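Local coordinates for ORF59 (PDB 3HSL), which acts as the accessory subunit of the viral DNA polymerase in lytic replication and raises its processivity, probably as a sliding clamp, at residues S52-V57 and P157-M162; G268-G273 and V296-L301. All coordinates share one frame; numbering follows the deposited sequence.

Contact 1 of 2, residues S52-V57 and P157-M162; sequences SVLSSV and PFHDRM
Leu54 meets His159 and Phe158 through a single methyl group. The residue lies on strand 49-56 and its side chain starts out toward the loop 157-162. With chi2 at 48°, CD2 is anti to CA, so this methyl is the branch that reaches furthest from the strand. Leu54 CD2 comes within 4.2 Å of His159 NE2 and 4.5 Å of Phe158 CE1. It approaches both rings obliquely.

The two aromatic residues are neighbours in the loop. Their rings are stepped and displaced from each other, with planes inclined at about 29°. Phe158 CE1 is 3.8 Å from His159 NE2, and these are the atoms of each ring nearest the leucine. His159 points at the strand from its first bond. Phe158 does not, but the end of its ring swings nearer. Pro157 makes no close contact with the strand, and its ring packs on Gln41 and His43 of strand 39-43.

The loop follows strand 143-149 and leads to strand 169-172. Its position is consistent with the connector between the two halves of a clamp-like fold. Here it folds back over the sheet. Asp160 is the centre of an inverse gamma turn and forms a salt bridge with Arg66 of strand 61-67. His159 also packs on Arg66. On the other side of the strand, Ser55 OG bonds to Ala34 O, so Leu54 and Ser55 serve opposite faces.

Across the two segments there are no hydrogen bonds and no ion pairs. Attraction here is therefore by dispersion and by shielding of the leucine from water. A directional hold on the loop is added from outside the contact, where Arg66 pairs with Asp160.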
ATOM      1  N   SER A  52       5.511   6.373  20.196  1.00 18.52           N
ATOM      2  CA  SER A  52       4.220   6.965  19.881  1.00 19.69           C
ATOM      3  C   SER A  52       4.118   7.476  18.475  1.00 20.50           C
ATOM      4  O   SER A  52       5.128   7.794  17.855  1.00 21.40           O
ATOM      5  CB  SER A  52       3.787   7.981  20.928  1.00 19.45           C
ATOM      6  OG  SER A  52       4.858   8.798  21.312  1.00 21.86           O
ATOM      7  N   VAL A  53       2.882   7.543  17.983  1.00 21.17           N
ATOM      8  CA  VAL A  53       2.585   8.010  16.634  1.00 21.37           C
ATOM      9  C   VAL A  53       1.580   9.132  16.716  1.00 21.27           C
ATOM     10  O   VAL A  53       0.580   9.024  17.440  1.00 22.50           O
ATOM     11  CB  VAL A  53       1.860   6.947  15.806  1.00 21.67           C
ATOM     12  CG1 VAL A  53       1.855   7.386  14.346  1.00 21.70           C
ATOM     13  CG2 VAL A  53       2.523   5.604  15.936  1.00 22.24           C
ATOM     14  N   LEU A  54       1.833  10.197  15.982  1.00 20.25           N
ATOM     15  CA  LEU A  54       0.935  11.348  15.924  1.00 20.34           C
ATOM     16  C   LEU A  54       0.543  11.653  14.455  1.00 20.61           C
ATOM     17  O   LEU A  54       1.187  11.184  13.528  1.00 21.01           O
ATOM     18  CB  LEU A  54       1.577  12.574  16.603  1.00 20.04           C
ATOM     19  CG  LEU A  54       1.724  12.666  18.148  1.00 21.56           C
ATOM     20  CD1 LEU A  54       2.317  11.425  18.870  1.00 20.68           C
ATOM     21  CD2 LEU A  54       2.480  13.951  18.569  1.00 19.48           C
ATOM     22  N   SER A  55      -0.509  12.429  14.241  1.00 20.75           N
ATOM     23  CA  SER A  55      -0.932  12.820  12.903  1.00 21.24           C
ATOM     24  C   SER A  55      -2.137  13.714  13.047  1.00 21.59           C
ATOM     25  O   SER A  55      -2.925  13.558  13.974  1.00 21.78           O
ATOM     26  CB  SER A  55      -1.301  11.624  12.020  1.00 21.58           C
ATOM     27  OG  SER A  55      -2.487  10.989  12.469  1.00 22.69           O
ATOM     28  N   SER A  56      -2.279  14.655  12.125  1.00 22.00           N
ATOM     29  CA  SER A  56      -3.414  15.553  12.144  1.00 22.50           C
ATOM     30  C   SER A  56      -4.667  14.743  11.817  1.00 22.48           C
ATOM     31  O   SER A  56      -4.576  13.643  11.273  1.00 22.79           O
ATOM     32  CB  SER A  56      -3.212  16.666  11.130  1.00 22.38           C
ATOM     33  OG  SER A  56      -2.985  16.073   9.883  1.00 23.79           O
ATOM     34  N   VAL A  57      -5.830  15.283  12.152  1.00 22.13           N
ATOM     35  CA  VAL A  57      -7.086  14.594  11.901  1.00 21.95           C
ATOM     36  C   VAL A  57      -8.077  15.659  11.493  1.00 22.06           C
ATOM     37  O   VAL A  57      -8.536  16.454  12.323  1.00 22.00           O
ATOM     38  CB  VAL A  57      -7.584  13.839  13.165  1.00 21.73           C
ATOM     39  CG1 VAL A  57      -8.856  13.135  12.895  1.00 21.99           C
ATOM     40  CG2 VAL A  57      -6.587  12.830  13.597  1.00 21.39           C
ATOM     41  N   PRO A 157       6.339  15.545  22.150  1.00 39.22           N
ATOM     42  CA  PRO A 157       5.590  14.463  22.732  1.00 41.46           C
ATOM     43  C   PRO A 157       4.856  15.185  23.848  1.00 44.02           C
ATOM     44  O   PRO A 157       5.414  15.433  24.928  1.00 44.48           O
ATOM     45  CB  PRO A 157       6.683  13.539  23.282  1.00 41.17           C
ATOM     46  CG  PRO A 157       8.007  14.159  22.850  1.00 40.17           C
ATOM     47  CD  PRO A 157       7.716  15.585  22.658  1.00 39.25           C
ATOM     48  N   PHE A 158       3.611  15.532  23.588  1.00 46.63           N
ATOM     49  CA  PHE A 158       2.823  16.281  24.576  1.00 49.54           C
ATOM     50  C   PHE A 158       1.548  15.557  25.068  1.00 51.38           C
ATOM     51  O   PHE A 158       0.518  16.202  25.385  1.00 50.84           O
ATOM     52  CB  PHE A 158       2.563  17.743  24.098  1.00 49.44           C
ATOM     53  CG  PHE A 158       2.239  17.879  22.603  1.00 49.82           C
ATOM     54  CD1 PHE A 158       1.065  17.360  22.058  1.00 49.68           C
ATOM     55  CD2 PHE A 158       3.124  18.542  21.748  1.00 49.91           C
ATOM     56  CE1 PHE A 158       0.787  17.496  20.689  1.00 49.59           C
ATOM     57  CE2 PHE A 158       2.853  18.681  20.378  1.00 49.42           C
ATOM     58  CZ  PHE A 158       1.687  18.159  19.854  1.00 49.82           C
ATOM     59  N   HIS A 159       1.628  14.223  25.131  1.00 53.16           N
ATOM     60  CA  HIS A 159       0.458  13.423  25.548  1.00 54.81           C
ATOM     61  C   HIS A 159       0.425  12.764  26.968  1.00 56.94           C
ATOM     62  O   HIS A 159      -0.412  13.155  27.802  1.00 57.32           O
ATOM     63  CB  HIS A 159       0.104  12.438  24.447  1.00 53.69           C
ATOM     64  CG  HIS A 159      -0.420  13.081  23.203  1.00 50.78           C
ATOM     65  ND1 HIS A 159      -1.766  13.148  22.913  1.00 49.03           N
ATOM     66  CD2 HIS A 159       0.217  13.685  22.176  1.00 49.33           C
ATOM     67  CE1 HIS A 159      -1.936  13.764  21.759  1.00 48.14           C
ATOM     68  NE2 HIS A 159      -0.747  14.100  21.291  1.00 48.54           N
ATOM     69  N   ASP A 160       1.306  11.789  27.240  1.00 58.47           N
ATOM     70  CA  ASP A 160       1.360  11.131  28.560  1.00 59.56           C
ATOM     71  C   ASP A 160       1.831  12.101  29.630  1.00 60.07           C
ATOM     72  O   ASP A 160       2.855  11.897  30.295  1.00 60.04           O
ATOM     73  CB  ASP A 160       2.235   9.869  28.555  1.00 59.94           C
ATOM     74  CG  ASP A 160       1.647   8.758  27.722  1.00 60.63           C
ATOM     75  OD1 ASP A 160       2.109   7.603  27.858  1.00 60.26           O
ATOM     76  OD2 ASP A 160       0.720   9.046  26.931  1.00 61.91           O
ATOM     77  N   ARG A 161       1.050  13.162  29.776  1.00 60.71           N
ATOM     78  CA  ARG A 161       1.325  14.208  30.739  1.00 61.48           C
ATOM     79  C   ARG A 161       0.082  14.763  31.443  1.00 61.62           C
ATOM     80  O   ARG A 161      -1.019  14.211  31.308  1.00 61.69           O
ATOM     81  CB  ARG A 161       2.185  15.310  30.104  1.00 61.67           C
ATOM     82  CG  ARG A 161       1.765  15.805  28.718  1.00 61.56           C
ATOM     83  CD  ARG A 161       2.635  17.005  28.372  1.00 61.59           C
ATOM     84  NE  ARG A 161       4.044  16.681  28.565  1.00 61.88           N
ATOM     85  CZ  ARG A 161       5.049  17.542  28.471  1.00 62.22           C
ATOM     86  NH1 ARG A 161       4.826  18.816  28.182  1.00 62.02           N
ATOM     87  NH2 ARG A 161       6.291  17.120  28.672  1.00 62.50           N
ATOM     88  N   MET A 162       0.289  15.852  32.185  1.00 61.60           N
ATOM     89  CA  MET A 162      -0.746  16.566  32.954  1.00 61.82           C
ATOM     90  C   MET A 162      -1.617  15.669  33.870  1.00 61.31           C
ATOM     91  O   MET A 162      -2.852  15.805  33.911  1.00 61.45           O
ATOM     92  CB  MET A 162      -1.588  17.515  32.061  1.00 62.36           C
ATOM     93  CG  MET A 162      -2.548  16.864  31.046  1.00 63.77           C
ATOM     94  SD  MET A 162      -3.390  18.061  29.975  1.00 65.90           S
ATOM     95  CE  MET A 162      -4.095  19.202  31.182  1.00 64.93           C
TER

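Contact 2 of 2, residues G268-G273 and V296-L301; sequences GWFTPG and VKLSVL
Phe270 reaches Val296 and Leu298 past a whole intervening strand. Strand 282-288 lies between the two segments and pairs with both, so even the nearest alpha carbons, Phe270 CA and Leu298 CA, are 8.2 Å apart. The aromatic side chain bridges that distance. Its first torsion, chi1 -61°, carries the ring over toward strand 296-302.

The two partners use different parts of the ring. Val296 CG1 comes to the edge, 4.0 Å from Phe270 CZ and near the ring plane. Leu298 lies over one face, with its CB 4.3 Å above the plane of the Phe270 ring and offset toward the rim. Leu298 CD2 also approaches Phe270 CD2 at 4.1 Å.

Trp269 and Phe270 form a classic beta bulge at the start of strand 270-276. Both therefore begin toward the same side of the sheet. Helix 18-35 packs there, as helices back the sheets of sliding clamps: Trp269 touches Arg26 and Val27, Phe270 touches Val27, and Val296 touches Ile24. All three residues that meet across the contact are buried and apolar. On the intervening strand, Gly286 pairs with Leu298 through the backbone and has no side chain.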
ATOM      1  N   GLY A 268     -13.379  -3.779  21.541  1.00 26.09           N
ATOM      2  CA  GLY A 268     -12.669  -4.673  22.444  1.00 25.37           C
ATOM      3  C   GLY A 268     -11.499  -3.965  23.097  1.00 24.93           C
ATOM      4  O   GLY A 268     -10.681  -4.604  23.764  1.00 25.24           O
ATOM      5  N   TRP A 269     -11.422  -2.644  22.907  1.00 24.02           N
ATOM      6  CA  TRP A 269     -10.326  -1.843  23.449  1.00 23.34           C
ATOM      7  C   TRP A 269     -10.669  -0.474  24.034  1.00 22.62           C
ATOM      8  O   TRP A 269     -10.568  -0.270  25.241  1.00 22.85           O
ATOM      9  CB  TRP A 269      -9.246  -1.667  22.377  1.00 23.69           C
ATOM     10  CG  TRP A 269      -8.506  -2.918  22.097  1.00 24.09           C
ATOM     11  CD1 TRP A 269      -8.923  -3.967  21.335  1.00 24.89           C
ATOM     12  CD2 TRP A 269      -7.205  -3.259  22.577  1.00 23.54           C
ATOM     13  NE1 TRP A 269      -7.964  -4.943  21.311  1.00 25.66           N
ATOM     14  CE2 TRP A 269      -6.896  -4.533  22.065  1.00 24.86           C
ATOM     15  CE3 TRP A 269      -6.273  -2.611  23.388  1.00 22.77           C
ATOM     16  CZ2 TRP A 269      -5.694  -5.175  22.339  1.00 24.77           C
ATOM     17  CZ3 TRP A 269      -5.090  -3.233  23.662  1.00 23.45           C
ATOM     18  CH2 TRP A 269      -4.801  -4.508  23.139  1.00 25.25           C
ATOM     19  N   PHE A 270     -11.070   0.459  23.177  1.00 21.36           N
ATOM     20  CA  PHE A 270     -11.391   1.807  23.620  1.00 20.01           C
ATOM     21  C   PHE A 270     -12.774   2.248  23.217  1.00 19.50           C
ATOM     22  O   PHE A 270     -13.341   1.733  22.258  1.00 18.88           O
ATOM     23  CB  PHE A 270     -10.386   2.834  23.057  1.00 19.21           C
ATOM     24  CG  PHE A 270      -8.974   2.595  23.477  1.00 17.66           C
ATOM     25  CD1 PHE A 270      -8.554   2.918  24.758  1.00 16.17           C
ATOM     26  CD2 PHE A 270      -8.054   2.050  22.588  1.00 18.01           C
ATOM     27  CE1 PHE A 270      -7.244   2.698  25.150  1.00 15.90           C
ATOM     28  CE2 PHE A 270      -6.731   1.825  22.970  1.00 16.53           C
ATOM     29  CZ  PHE A 270      -6.329   2.150  24.255  1.00 16.10           C
ATOM     30  N   THR A 271     -13.284   3.212  23.978  1.00 19.54           N
ATOM     31  CA  THR A 271     -14.582   3.840  23.769  1.00 19.77           C
ATOM     32  C   THR A 271     -14.344   5.337  24.055  1.00 19.89           C
ATOM     33  O   THR A 271     -13.647   5.675  25.015  1.00 19.81           O
ATOM     34  CB  THR A 271     -15.680   3.230  24.669  1.00 19.88           C
ATOM     35  OG1 THR A 271     -16.959   3.736  24.283  1.00 20.33           O
ATOM     36  CG2 THR A 271     -15.437   3.514  26.158  1.00 20.41           C
ATOM     37  N   PRO A 272     -14.918   6.231  23.228  1.00 20.01           N
ATOM     38  CA  PRO A 272     -14.726   7.674  23.344  1.00 20.21           C
ATOM     39  C   PRO A 272     -15.169   8.342  24.630  1.00 20.78           C
ATOM     40  O   PRO A 272     -16.212   8.013  25.187  1.00 21.23           O
ATOM     41  CB  PRO A 272     -15.567   8.239  22.185  1.00 19.82           C
ATOM     42  CG  PRO A 272     -15.718   7.140  21.241  1.00 19.54           C
ATOM     43  CD  PRO A 272     -15.806   5.912  22.099  1.00 20.26           C
ATOM     44  N   GLY A 273     -14.350   9.282  25.077  1.00 21.16           N
ATOM     45  CA  GLY A 273     -14.617  10.074  26.256  1.00 21.86           C
ATOM     46  C   GLY A 273     -14.213  11.488  25.883  1.00 22.47           C
ATOM     47  O   GLY A 273     -13.193  11.682  25.207  1.00 22.77           O
ATOM     48  N   VAL A 296      -0.931   1.602  26.876  1.00 25.45           N
ATOM     49  CA  VAL A 296      -1.386   2.396  25.742  1.00 23.46           C
ATOM     50  C   VAL A 296      -2.389   3.510  26.031  1.00 22.98           C
ATOM     51  O   VAL A 296      -3.331   3.343  26.808  1.00 22.77           O
ATOM     52  CB  VAL A 296      -2.041   1.450  24.686  1.00 23.02           C
ATOM     53  CG1 VAL A 296      -2.423   2.200  23.441  1.00 21.86           C
ATOM     54  CG2 VAL A 296      -1.126   0.303  24.326  1.00 21.33           C
ATOM     55  N   LYS A 297      -2.161   4.647  25.386  1.00 22.57           N
ATOM     56  CA  LYS A 297      -3.039   5.804  25.462  1.00 22.51           C
ATOM     57  C   LYS A 297      -3.340   6.269  24.045  1.00 22.71           C
ATOM     58  O   LYS A 297      -2.425   6.402  23.209  1.00 23.22           O
ATOM     59  CB  LYS A 297      -2.475   6.958  26.291  1.00 22.38           C
ATOM     60  CG  LYS A 297      -2.450   6.706  27.775  1.00 23.78           C
ATOM     61  CD  LYS A 297      -2.162   7.990  28.524  1.00 25.47           C
ATOM     62  CE  LYS A 297      -2.137   7.764  30.019  1.00 26.82           C
ATOM     63  NZ  LYS A 297      -1.036   6.821  30.363  1.00 28.69           N
ATOM     64  N   LEU A 298      -4.626   6.511  23.788  1.00 22.27           N
ATOM     65  CA  LEU A 298      -5.107   6.962  22.494  1.00 21.63           C
ATOM     66  C   LEU A 298      -6.079   8.127  22.653  1.00 21.59           C
ATOM     67  O   LEU A 298      -7.101   7.999  23.334  1.00 22.05           O
ATOM     68  CB  LEU A 298      -5.816   5.817  21.761  1.00 21.12           C
ATOM     69  CG  LEU A 298      -6.388   6.113  20.357  1.00 20.60           C
ATOM     70  CD1 LEU A 298      -5.279   6.492  19.394  1.00 20.12           C
ATOM     71  CD2 LEU A 298      -7.200   4.960  19.769  1.00 18.17           C
ATOM     72  N   SER A 299      -5.776   9.264  22.033  1.00 20.70           N
ATOM     73  CA  SER A 299      -6.696  10.397  22.120  1.00 19.28           C
ATOM     74  C   SER A 299      -6.471  11.326  20.960  1.00 18.24           C
ATOM     75  O   SER A 299      -5.513  11.168  20.230  1.00 18.40           O
ATOM     76  CB  SER A 299      -6.515  11.171  23.423  1.00 19.01           C
ATOM     77  OG  SER A 299      -5.295  11.875  23.409  1.00 17.89           O
ATOM     78  N   VAL A 300      -7.365  12.293  20.800  1.00 17.55           N
ATOM     79  CA  VAL A 300      -7.269  13.280  19.737  1.00 16.83           C
ATOM     80  C   VAL A 300      -7.572  14.631  20.360  1.00 16.94           C
ATOM     81  O   VAL A 300      -8.611  14.812  20.959  1.00 17.23           O
ATOM     82  CB  VAL A 300      -8.289  13.028  18.604  1.00 16.65           C
ATOM     83  CG1 VAL A 300      -8.135  14.061  17.535  1.00 15.21           C
ATOM     84  CG2 VAL A 300      -8.147  11.610  17.993  1.00 16.18           C
ATOM     85  N   LEU A 301      -6.660  15.578  20.221  1.00 17.32           N
ATOM     86  CA  LEU A 301      -6.850  16.914  20.747  1.00 17.63           C
ATOM     87  C   LEU A 301      -7.572  17.732  19.694  1.00 18.98           C
ATOM     88  O   LEU A 301      -7.076  17.868  18.573  1.00 19.48           O
ATOM     89  CB  LEU A 301      -5.503  17.553  21.035  1.00 16.93           C
ATOM     90  CG  LEU A 301      -4.625  16.767  22.003  1.00 16.24           C
ATOM     91  CD1 LEU A 301      -3.307  17.454  22.240  1.00 13.48           C
ATOM     92  CD2 LEU A 301      -5.346  16.548  23.309  1.00 16.74           C
TER

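Overall arrangement
Contacts 1 and 2 lie on the two sides of strand 296-302, with centres about 12 Å apart. Alternate residues of the strand serve each. Val296 and Leu298 face the helix side and belong to contact 2. Lys297, Ser299 and Leu301 meet the loop of contact 1. There His159 CE1 is 4.0 Å from Leu301 CD1, and Asp160 OD2 packs against Lys297 CD at 3.5 Å. Arg66 of the adjoining strand 61-67 ties in as well, through its backbone pairing with Lys297. Along the chain, contact 1 closes before contact 2 opens. Contact 1 sets the loop against strand 49-56, contact 2 joins two C-terminal strands, and both lie near the centre of the folded chain.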